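Cytochrome c2 (Rhodobacter capsulatus, PDB 1VYD) carries electrons on a covalently bound heme c, serving as donor to the oxidized bacteriochlorophyll in photosynthetic photophosphorylation. Local coordinates at residues E7-F10 with N11-K14; V76-P79 with G80-L83. The protein carries 1 engineered substitution. All blocks are in the same frame, centred on the assembly; numbering follows the deposited sequence.

Interaction 1: residues E7-F10 with N11-K14; sequences EKEF and NKCK. With HEM (protoporphyrin IX containing Fe), chain C.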
loop_
_atom_site.group_PDB
_atom_site.type_symbol
_atom_site.label_atom_id
_atom_site.label_comp_id
_atom_site.label_asym_id
_atom_site.label_seq_id
_atom_site.Cartn_x
_atom_site.Cartn_y
_atom_site.Cartn_z
ATOM N N GLU A 7 -8.295 -2.200 10.959
ATOM C CA GLU A 7 -7.202 -2.208 11.948
ATOM C C GLU A 7 -6.816 -3.638 12.345
ATOM O O GLU A 7 -5.657 -3.948 12.680
ATOM C CB GLU A 7 -7.606 -1.430 13.227
ATOM C CG GLU A 7 -6.502 -1.296 14.235
ATOM C CD GLU A 7 -6.795 -0.282 15.324
ATOM O OE1 GLU A 7 -6.143 -0.293 16.387
ATOM O OE2 GLU A 7 -7.649 0.605 15.210
ATOM N N LYS A 8 -7.848 -4.482 12.528
ATOM C CA LYS A 8 -7.565 -5.880 12.899
ATOM C C LYS A 8 -7.047 -6.641 11.681
ATOM O O LYS A 8 -6.170 -7.473 11.798
ATOM C CB LYS A 8 -8.806 -6.536 13.486
ATOM C CG LYS A 8 -9.471 -5.790 14.648
ATOM C CD LYS A 8 -10.944 -6.207 14.689
ATOM C CE LYS A 8 -11.678 -5.703 15.936
ATOM N NZ LYS A 8 -11.072 -6.110 17.224
ATOM N N GLU A 9 -7.448 -6.298 10.452
ATOM C CA GLU A 9 -7.000 -6.967 9.241
ATOM C C GLU A 9 -5.548 -6.590 8.879
ATOM O O GLU A 9 -4.999 -7.378 8.126
ATOM C CB GLU A 9 -7.847 -6.629 8.040
ATOM C CG GLU A 9 -9.312 -6.927 8.050
ATOM C CD GLU A 9 -9.617 -8.414 8.079
ATOM O OE1 GLU A 9 -8.720 -9.262 7.903
ATOM O OE2 GLU A 9 -10.802 -8.741 8.321
ATOM N N PHE A 10 -4.997 -5.470 9.340
ATOM C CA PHE A 10 -3.635 -5.041 9.129
ATOM C C PHE A 10 -2.591 -5.986 9.726
ATOM O O PHE A 10 -1.414 -5.935 9.330
ATOM C CB PHE A 10 -3.409 -3.629 9.809
ATOM C CG PHE A 10 -2.228 -2.920 9.206
ATOM C CD1 PHE A 10 -2.285 -2.490 7.869
ATOM C CD2 PHE A 10 -0.980 -2.966 9.869
ATOM C CE1 PHE A 10 -1.202 -1.867 7.271
ATOM C CE2 PHE A 10 0.107 -2.398 9.227
ATOM C CZ PHE A 10 -0.015 -1.802 7.981
ATOM N N ASN A 11 -2.964 -6.987 10.538
ATOM C CA ASN A 11 -2.167 -8.073 11.009
ATOM C C ASN A 11 -1.690 -8.883 9.792
ATOM O O ASN A 11 -0.681 -9.514 10.021
ATOM C CB ASN A 11 -2.839 -9.093 11.970
ATOM C CG ASN A 11 -4.038 -9.886 11.416
ATOM O OD1 ASN A 11 -4.447 -9.770 10.240
ATOM N ND2 ASN A 11 -4.739 -10.657 12.222
ATOM N N LYS A 12 -2.223 -8.825 8.565
ATOM C CA LYS A 12 -1.545 -9.413 7.423
ATOM C C LYS A 12 -0.530 -8.466 6.771
ATOM O O LYS A 12 -0.287 -8.690 5.551
ATOM C CB LYS A 12 -2.619 -9.637 6.314
ATOM C CG LYS A 12 -3.198 -11.028 6.296
ATOM C CD LYS A 12 -4.452 -11.278 7.046
ATOM C CE LYS A 12 -5.731 -10.498 7.008
ATOM N NZ LYS A 12 -6.473 -10.803 8.281
ATOM N N CYS A 13 -0.456 -7.188 7.227
ATOM C CA CYS A 13 0.416 -6.268 6.465
ATOM C C CYS A 13 1.672 -6.029 7.243
ATOM O O CYS A 13 2.748 -5.759 6.718
ATOM C CB CYS A 13 -0.328 -4.883 6.376
ATOM S SG CYS A 13 -1.980 -5.111 5.617
ATOM N N LYS A 14 1.510 -6.168 8.560
ATOM C CA LYS A 14 2.578 -5.809 9.520
ATOM C C LYS A 14 3.797 -6.714 9.451
ATOM O O LYS A 14 4.853 -6.279 9.911
ATOM C CB LYS A 14 2.118 -5.777 10.977
ATOM C CG LYS A 14 2.255 -6.992 11.796
ATOM C CD LYS A 14 2.383 -6.666 13.293
ATOM C CE LYS A 14 3.768 -7.148 13.801
ATOM N NZ LYS A 14 3.553 -8.125 14.952
HETATM C CHA HEM C . 4.065 -1.955 -1.509
HETATM C CHB HEM C . -0.099 -2.103 1.017
HETATM C CHC HEM C . 1.058 -6.571 2.585
HETATM C CHD HEM C . 5.541 -6.019 0.749
HETATM C C1A HEM C . 2.798 -1.672 -1.008
HETATM C C2A HEM C . 2.010 -0.494 -1.305
HETATM C C3A HEM C . 0.890 -0.576 -0.622
HETATM C C4A HEM C . 0.919 -1.795 0.127
HETATM C CMA HEM C . -0.362 0.320 -0.465
HETATM C CAA HEM C . 2.508 0.629 -2.279
HETATM C CBA HEM C . 3.241 1.679 -1.478
HETATM C CGA HEM C . 3.822 2.877 -2.198
HETATM O O1A HEM C . 3.633 3.026 -3.440
HETATM O O2A HEM C . 4.592 3.555 -1.475
HETATM C C1B HEM C . -0.082 -3.336 1.639
HETATM C C2B HEM C . -1.191 -3.826 2.420
HETATM C C3B HEM C . -0.861 -5.068 2.799
HETATM C C4B HEM C . 0.456 -5.369 2.340
HETATM C CMB HEM C . -2.483 -3.000 2.746
HETATM C CAB HEM C . -1.720 -6.114 3.554
HETATM C CBB HEM C . -2.992 -6.397 3.084
HETATM C C1C HEM C . 2.383 -6.778 2.216
HETATM C C2C HEM C . 3.158 -7.946 2.611
HETATM C C3C HEM C . 4.362 -7.808 2.092
HETATM C C4C HEM C . 4.415 -6.547 1.374
HETATM C CMC HEM C . 2.562 -9.040 3.515
HETATM C CAC HEM C . 5.556 -8.786 2.074
HETATM C CBC HEM C . 5.418 -10.152 2.059
HETATM C C1D HEM C . 5.526 -4.846 0.016
HETATM C C2D HEM C . 6.590 -4.429 -0.858
HETATM C C3D HEM C . 6.182 -3.307 -1.479
HETATM C C4D HEM C . 4.829 -3.026 -1.062
HETATM C CMD HEM C . 7.934 -5.170 -0.947
HETATM C CAD HEM C . 6.887 -2.478 -2.550
HETATM C CBD HEM C . 6.330 -2.977 -3.933
HETATM C CGD HEM C . 7.271 -2.900 -5.101
HETATM O O1D HEM C . 6.859 -3.548 -6.095
HETATM O O2D HEM C . 8.429 -2.386 -5.003
HETATM N NA HEM C . 2.106 -2.439 -0.131
HETATM N NB HEM C . 0.920 -4.257 1.642
HETATM N NC HEM C . 3.165 -5.941 1.449
HETATM N ND HEM C . 4.437 -3.995 -0.142
HETATM FE FE HEM C . 2.661 -4.167 0.690
#

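Interaction 2: residues V76-P79 with G80-L83; sequences VKDP and GAFL. With HEM (protoporphyrin IX containing Fe), chain C.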
loop_
_atom_site.group_PDB
_atom_site.type_symbol
_atom_site.label_atom_id
_atom_site.label_comp_id
_atom_site.label_asym_id
_atom_site.label_seq_id
_atom_site.Cartn_x
_atom_site.Cartn_y
_atom_site.Cartn_z
ATOM N N VAL A 76 -4.170 -4.715 -3.448
ATOM C CA VAL A 76 -3.885 -5.650 -2.330
ATOM C C VAL A 76 -4.492 -7.008 -2.598
ATOM O O VAL A 76 -3.947 -8.059 -2.264
ATOM C CB VAL A 76 -4.403 -4.778 -1.154
ATOM C CG1 VAL A 76 -5.600 -5.263 -0.362
ATOM C CG2 VAL A 76 -3.334 -4.242 -0.247
ATOM N N LYS A 77 -5.581 -7.167 -3.358
ATOM C CA LYS A 77 -6.144 -8.445 -3.770
ATOM C C LYS A 77 -5.216 -9.107 -4.782
ATOM O O LYS A 77 -5.125 -10.351 -4.792
ATOM C CB LYS A 77 -7.509 -8.386 -4.463
ATOM C CG LYS A 77 -8.679 -8.075 -3.587
ATOM C CD LYS A 77 -9.708 -7.214 -4.313
ATOM C CE LYS A 77 -11.034 -7.297 -3.561
ATOM N NZ LYS A 77 -11.500 -5.946 -3.080
ATOM N N ASP A 78 -4.542 -8.312 -5.615
ATOM C CA ASP A 78 -3.608 -8.990 -6.545
ATOM C C ASP A 78 -2.713 -7.933 -7.141
ATOM O O ASP A 78 -3.076 -7.274 -8.126
ATOM C CB ASP A 78 -4.399 -9.738 -7.629
ATOM C CG ASP A 78 -3.534 -10.606 -8.483
ATOM O OD1 ASP A 78 -4.118 -11.644 -8.855
ATOM O OD2 ASP A 78 -2.323 -10.450 -8.782
ATOM N N PRO A 79 -1.618 -7.641 -6.466
ATOM C CA PRO A 79 -0.735 -6.544 -6.807
ATOM C C PRO A 79 -0.180 -6.666 -8.187
ATOM O O PRO A 79 -0.128 -5.664 -8.922
ATOM C CB PRO A 79 0.323 -6.528 -5.711
ATOM C CG PRO A 79 -0.093 -7.497 -4.645
ATOM C CD PRO A 79 -1.150 -8.379 -5.237
ATOM N N GLY A 80 0.283 -7.818 -8.649
ATOM C CA GLY A 80 0.835 -7.977 -10.001
ATOM C C GLY A 80 -0.283 -7.812 -11.014
ATOM O O GLY A 80 -0.099 -7.113 -12.026
ATOM N N ALA A 81 -1.521 -8.230 -10.753
ATOM C CA ALA A 81 -2.516 -8.011 -11.853
ATOM C C ALA A 81 -2.844 -6.540 -11.959
ATOM O O ALA A 81 -3.074 -5.904 -12.989
ATOM C CB ALA A 81 -3.799 -8.798 -11.563
ATOM N N PHE A 82 -2.896 -5.846 -10.795
ATOM C CA PHE A 82 -3.186 -4.431 -10.778
ATOM C C PHE A 82 -2.183 -3.690 -11.648
ATOM O O PHE A 82 -2.554 -2.837 -12.451
ATOM C CB PHE A 82 -3.080 -3.938 -9.339
ATOM C CG PHE A 82 -3.434 -2.471 -9.198
ATOM C CD1 PHE A 82 -4.766 -2.118 -9.101
ATOM C CD2 PHE A 82 -2.454 -1.511 -9.149
ATOM C CE1 PHE A 82 -5.106 -0.789 -8.955
ATOM C CE2 PHE A 82 -2.783 -0.177 -9.016
ATOM C CZ PHE A 82 -4.093 0.174 -8.912
ATOM N N LEU A 83 -0.908 -3.995 -11.382
ATOM C CA LEU A 83 0.146 -3.271 -12.092
ATOM C C LEU A 83 0.046 -3.519 -13.597
ATOM O O LEU A 83 0.088 -2.514 -14.336
ATOM C CB LEU A 83 1.502 -3.575 -11.458
ATOM C CG LEU A 83 1.638 -3.012 -10.029
ATOM C CD1 LEU A 83 2.947 -3.463 -9.351
ATOM C CD2 LEU A 83 1.593 -1.478 -9.964
HETATM C CHA HEM C . 4.065 -1.955 -1.509
HETATM C CHB HEM C . -0.099 -2.103 1.017
HETATM C CHC HEM C . 1.058 -6.571 2.585
HETATM C CHD HEM C . 5.541 -6.019 0.749
HETATM C C1A HEM C . 2.798 -1.672 -1.008
HETATM C C2A HEM C . 2.010 -0.494 -1.305
HETATM C C3A HEM C . 0.890 -0.576 -0.622
HETATM C C4A HEM C . 0.919 -1.795 0.127
HETATM C CMA HEM C . -0.362 0.320 -0.465
HETATM C CAA HEM C . 2.508 0.629 -2.279
HETATM C CBA HEM C . 3.241 1.679 -1.478
HETATM C CGA HEM C . 3.822 2.877 -2.198
HETATM O O1A HEM C . 3.633 3.026 -3.440
HETATM O O2A HEM C . 4.592 3.555 -1.475
HETATM C C1B HEM C . -0.082 -3.336 1.639
HETATM C C2B HEM C . -1.191 -3.826 2.420
HETATM C C3B HEM C . -0.861 -5.068 2.799
HETATM C C4B HEM C . 0.456 -5.369 2.340
HETATM C CMB HEM C . -2.483 -3.000 2.746
HETATM C CAB HEM C . -1.720 -6.114 3.554
HETATM C CBB HEM C . -2.992 -6.397 3.084
HETATM C C1C HEM C . 2.383 -6.778 2.216
HETATM C C2C HEM C . 3.158 -7.946 2.611
HETATM C C3C HEM C . 4.362 -7.808 2.092
HETATM C C4C HEM C . 4.415 -6.547 1.374
HETATM C CMC HEM C . 2.562 -9.040 3.515
HETATM C CAC HEM C . 5.556 -8.786 2.074
HETATM C CBC HEM C . 5.418 -10.152 2.059
HETATM C C1D HEM C . 5.526 -4.846 0.016
HETATM C C2D HEM C . 6.590 -4.429 -0.858
HETATM C C3D HEM C . 6.182 -3.307 -1.479
HETATM C C4D HEM C . 4.829 -3.026 -1.062
HETATM C CMD HEM C . 7.934 -5.170 -0.947
HETATM C CAD HEM C . 6.887 -2.478 -2.550
HETATM C CBD HEM C . 6.330 -2.977 -3.933
HETATM C CGD HEM C . 7.271 -2.900 -5.101
HETATM O O1D HEM C . 6.859 -3.548 -6.095
HETATM O O2D HEM C . 8.429 -2.386 -5.003
HETATM N NA HEM C . 2.106 -2.439 -0.131
HETATM N NB HEM C . 0.920 -4.257 1.642
HETATM N NC HEM C . 3.165 -5.941 1.449
HETATM N ND HEM C . 4.437 -3.995 -0.142
HETATM FE FE HEM C . 2.661 -4.167 0.690
#

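Interaction 1: residues E7-F10 with N11-K14
Cys-13 lays its CB over one face of the Phe-10 ring, 3.4 Å from the ring centroid and only 17° off the ring normal, a CH-pi contact. The atom sits toward the rim, nearest Phe-10 CE1, while Cys-13 SG meets the same ring obliquely at 4.1 Å from its centroid, a sulfur-aromatic contact. Phe-10 CG is anti to the backbone N (chi1 -159°), which sets the ring beside the carbonyl carbon, with a face turned to Cys-13 CB; Val-107 and Leu-111 of helix 104-113 also pack on it. This is where helix 3-9 tightens into a 3-10 turn and runs into the CXXCH heme-attachment motif of c-type cytochromes, with Cys-13 the first of the two cysteines that attach the heme covalently. Its SG reaches the vinyl-derived CAB of HEM. The backbone O of Phe-10 is gripped twice: Cys-13 N comes from above the carbonyl plane at 2.6 Å, and Lys-14 N arrives almost head-on to the carbonyl at 3.0 Å. Glu-9 and Lys-12 lie alongside each other, pointing the same way. Bends in Glu-9 at chi2 (-66°) and in Lys-12 at chi2 and chi3 fold both chains back, bringing Lys-12 NZ to Glu-9 OE1 in a 2.8 Å salt bridge. The same ammonium group donates to Asn-11 OD1 at 3.0 Å, in the carbonyl plane and on a lone pair, which ties down the amide beside the carboxylate.

Interaction 2: residues V76-P79 with G80-L83
Asp-78 holds its CG opposite the backbone N, beside the carbonyl carbon (chi1 -172°), and brings its carboxylate to the first turn of helix 79-87, where OD2 accepts from Ala-81 N at 3.1 Å. The N-H comes from above the carboxylate plane, and the Ala-81 methyl rests against the same group, CB lying 3.6 Å from Asp-78 CG. This is an N-cap: the side chain caps the first turn by accepting from Ala-81 N. The backbone O of Asp-78 bonds Phe-82 N at 3.0 Å, in the carbonyl plane, and Pro-79 O accepts from Leu-83 N at 3.1 Å. Phe-82, its CG also anti to N (chi1 -177°), carries its ring away from the cap to pack on Asp-71 and Thr-74 of helix 69-77. Pro-79 lies close to the axial ligand Met-96, while Val-76 CG2 touches HEM CMB at 3.4 Å. An alanine in place of Asp-78 would probably leave Ala-81 N without its side-chain acceptor and fray the start of the helix. Because the cap is a carboxylate, its negative charge lies at the positive end of the helix dipole, which probably stabilises the ionised form.

From the N terminus, helix 3-9 ends in interaction 1, where the chain turns tightly into the loop that attaches the heme. Much later, helix 69-77 gives way to helix 79-87 at interaction 2. Each contact closes only a local turn within one continuous stretch; they follow in series, neither nesting nor crossing. Their centres lie 18 Å apart and their nearest atoms about 6 Å, without touching, yet both reach the heme, residues 76-83 through Val-76 CG2. Residues 7-14 tie the first helix to the C-terminal helix 104-113 and to the covalent attachment, whereas residues 76-83 join two successive helices beside the loop bearing Met-96.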